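Possible thiamine biosynthesis enzyme (Candida albicans, PDB 2X7Q) is of unknown function but has the periplasmic binding protein fold of the SsuA/TauA family and may act in thiamine biosynthesis. Local coordinates at residues A[273-276]-A[277-281]. The protein carries 1 engineered substitution. Numbering follows the deposited sequence.
Sequences LDWD and TIVVK
Ile278 N donates to Asp274 O (3.0 Å) in the opening turn of helix 275-289, whereas Val280 N to Trp275 O and Lys281 N to Asp276 O span five residues and widen the next turn into a pi-type one. Asp274 is the N-cap of this helix in a periplasmic-binding-protein fold: its OD1 accepts from Asp276 N (3.3 Å), which lies above the carboxylate plane. Trp275 O takes two donors, Val280 N nearly straight (166°) and in the carbonyl plane, Val279 N tilted from it. Val279 lies against one face of the Trp275 indole. Its CG2 sits 3.5 Å from the centroid of the six-membered ring of Trp275, almost on the normal, a CH-pi contact, while CG1 approaches CE2 and CZ2. With CG anti to the backbone N (chi1 -169°) and the ring turned by chi2 -99°, the indole of Trp275 presents this face to Val279; Val280 CG2 meets CD1 obliquely. Lys309 adds a cation-pi contact to Trp275, and Asn304 and Leu303 of helix 296-306 touch Trp275 and Val279, respectively. Leu273 and Ile278, both buried, touch Thr93 of strand 88-95, and Ile278 also packs on Ile78 of helix 74-82; Leu273 CD1 meets Ile278 CB. At the cap, Thr277 turns OG1 to Ser201 N and lays its methyl CG2 across the Asp274 side chain, 3.4 Å from Asp274 CB.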
ATOM      1  N   LEU A 273      -9.893  12.752  -5.076  1.00 12.23           N
ATOM      2  CA  LEU A 273      -9.523  12.079  -3.836  1.00 11.72           C
ATOM      3  C   LEU A 273      -9.766  12.976  -2.631  1.00 13.04           C
ATOM      4  O   LEU A 273      -9.766  14.202  -2.750  1.00 13.02           O
ATOM      5  CB  LEU A 273      -8.062  11.629  -3.883  1.00 12.16           C
ATOM      6  CG  LEU A 273      -6.980  12.688  -4.099  1.00 11.76           C
ATOM      7  CD1 LEU A 273      -6.656  13.418  -2.807  1.00 13.03           C
ATOM      8  CD2 LEU A 273      -5.725  12.042  -4.661  1.00 11.30           C
ATOM      9  N   ASP A 274      -9.981  12.360  -1.474  1.00 12.99           N
ATOM     10  CA  ASP A 274     -10.212  13.106  -0.245  1.00 13.91           C
ATOM     11  C   ASP A 274      -8.902  13.687   0.279  1.00 13.93           C
ATOM     12  O   ASP A 274      -8.073  12.971   0.837  1.00 12.67           O
ATOM     13  CB  ASP A 274     -10.864  12.214   0.812  1.00 13.81           C
ATOM     14  CG  ASP A 274     -11.319  12.992   2.029  1.00 16.45           C
ATOM     15  OD1 ASP A 274     -11.075  14.217   2.082  1.00 17.20           O
ATOM     16  OD2 ASP A 274     -11.928  12.382   2.930  1.00 19.46           O
ATOM     17  N   TRP A 275      -8.729  14.991   0.093  1.00 13.34           N
ATOM     18  CA  TRP A 275      -7.499  15.677   0.470  1.00 13.66           C
ATOM     19  C   TRP A 275      -7.169  15.513   1.952  1.00 14.13           C
ATOM     20  O   TRP A 275      -6.009  15.338   2.317  1.00 13.68           O
ATOM     21  CB  TRP A 275      -7.601  17.162   0.115  1.00 14.20           C
ATOM     22  CG  TRP A 275      -6.300  17.894   0.215  1.00 14.60           C
ATOM     23  CD1 TRP A 275      -5.869  18.670   1.255  1.00 15.69           C
ATOM     24  CD2 TRP A 275      -5.247  17.917  -0.762  1.00 14.83           C
ATOM     25  NE1 TRP A 275      -4.619  19.175   0.982  1.00 16.12           N
ATOM     26  CE2 TRP A 275      -4.220  18.727  -0.245  1.00 15.95           C
ATOM     27  CE3 TRP A 275      -5.087  17.330  -2.020  1.00 14.32           C
ATOM     28  CZ2 TRP A 275      -3.038  18.967  -0.952  1.00 16.71           C
ATOM     29  CZ3 TRP A 275      -3.915  17.570  -2.714  1.00 15.06           C
ATOM     30  CH2 TRP A 275      -2.906  18.381  -2.179  1.00 14.44           C
ATOM     31  N   ASP A 276      -8.193  15.559   2.799  1.00 13.80           N
ATOM     32  CA  ASP A 276      -7.999  15.480   4.244  1.00 16.66           C
ATOM     33  C   ASP A 276      -7.361  14.164   4.686  1.00 16.52           C
ATOM     34  O   ASP A 276      -6.495  14.151   5.559  1.00 17.12           O
ATOM     35  CB  ASP A 276      -9.329  15.688   4.974  1.00 18.06           C
ATOM     36  CG  ASP A 276      -9.200  15.526   6.480  1.00 20.21           C
ATOM     37  OD1 ASP A 276      -8.458  16.314   7.105  1.00 20.54           O
ATOM     38  OD2 ASP A 276      -9.839  14.609   7.037  1.00 25.13           O
ATOM     39  N   THR A 277      -7.791  13.060   4.083  1.00 14.80           N
ATOM     40  CA  THR A 277      -7.333  11.737   4.501  1.00 15.48           C
ATOM     41  C   THR A 277      -6.070  11.281   3.774  1.00 16.07           C
ATOM     42  O   THR A 277      -5.219  10.614   4.363  1.00 17.81           O
ATOM     43  CB  THR A 277      -8.436  10.670   4.323  1.00 15.33           C
ATOM     44  OG1 THR A 277      -7.982   9.416   4.845  1.00 17.02           O
ATOM     45  CG2 THR A 277      -8.789  10.501   2.854  1.00 14.06           C
ATOM     46  N   ILE A 278      -5.948  11.643   2.499  1.00 12.88           N
ATOM     47  CA  ILE A 278      -4.798  11.235   1.696  1.00 13.41           C
ATOM     48  C   ILE A 278      -3.570  12.109   1.948  1.00 12.74           C
ATOM     49  O   ILE A 278      -2.443  11.613   2.001  1.00 12.38           O
ATOM     50  CB  ILE A 278      -5.125  11.249   0.188  1.00 11.53           C
ATOM     51  CG1 ILE A 278      -6.170  10.180  -0.144  1.00 11.86           C
ATOM     52  CG2 ILE A 278      -3.866  11.029  -0.634  1.00 10.55           C
ATOM     53  CD1 ILE A 278      -5.705   8.762   0.112  1.00 10.96           C
ATOM     54  N   VAL A 279      -3.793  13.410   2.108  1.00 12.30           N
ATOM     55  CA  VAL A 279      -2.698  14.363   2.275  1.00 13.34           C
ATOM     56  C   VAL A 279      -2.541  14.862   3.712  1.00 14.46           C
ATOM     57  O   VAL A 279      -1.509  14.639   4.349  1.00 14.31           O
ATOM     58  CB  VAL A 279      -2.873  15.576   1.348  1.00 12.23           C
ATOM     59  CG1 VAL A 279      -1.798  16.620   1.628  1.00 15.68           C
ATOM     60  CG2 VAL A 279      -2.840  15.136  -0.100  1.00 13.01           C
ATOM     61  N   VAL A 280      -3.568  15.538   4.219  1.00 14.41           N
ATOM     62  CA  VAL A 280      -3.504  16.175   5.534  1.00 15.63           C
ATOM     63  C   VAL A 280      -3.101  15.212   6.652  1.00 15.44           C
ATOM     64  O   VAL A 280      -2.064  15.394   7.291  1.00 16.16           O
ATOM     65  CB  VAL A 280      -4.841  16.851   5.905  1.00 16.32           C
ATOM     66  CG1 VAL A 280      -4.767  17.436   7.308  1.00 18.32           C
ATOM     67  CG2 VAL A 280      -5.190  17.925   4.891  1.00 17.17           C
ATOM     68  N   LYS A 281      -3.919  14.189   6.884  1.00 15.86           N
ATOM     69  CA  LYS A 281      -3.659  13.222   7.948  1.00 14.93           C
ATOM     70  C   LYS A 281      -2.310  12.527   7.766  1.00 16.06           C
ATOM     71  O   LYS A 281      -1.591  12.289   8.736  1.00 14.42           O
ATOM     72  CB  LYS A 281      -4.779  12.178   8.024  1.00 16.69           C
ATOM     73  CG  LYS A 281      -6.174  12.753   8.237  1.00 18.01           C
ATOM     74  CD  LYS A 281      -7.238  11.662   8.199  1.00 19.64           C
ATOM     75  CE  LYS A 281      -7.401  10.968   9.547  1.00 22.03           C
ATOM     76  NZ  LYS A 281      -8.198  11.779  10.514  1.00 27.84           N
TER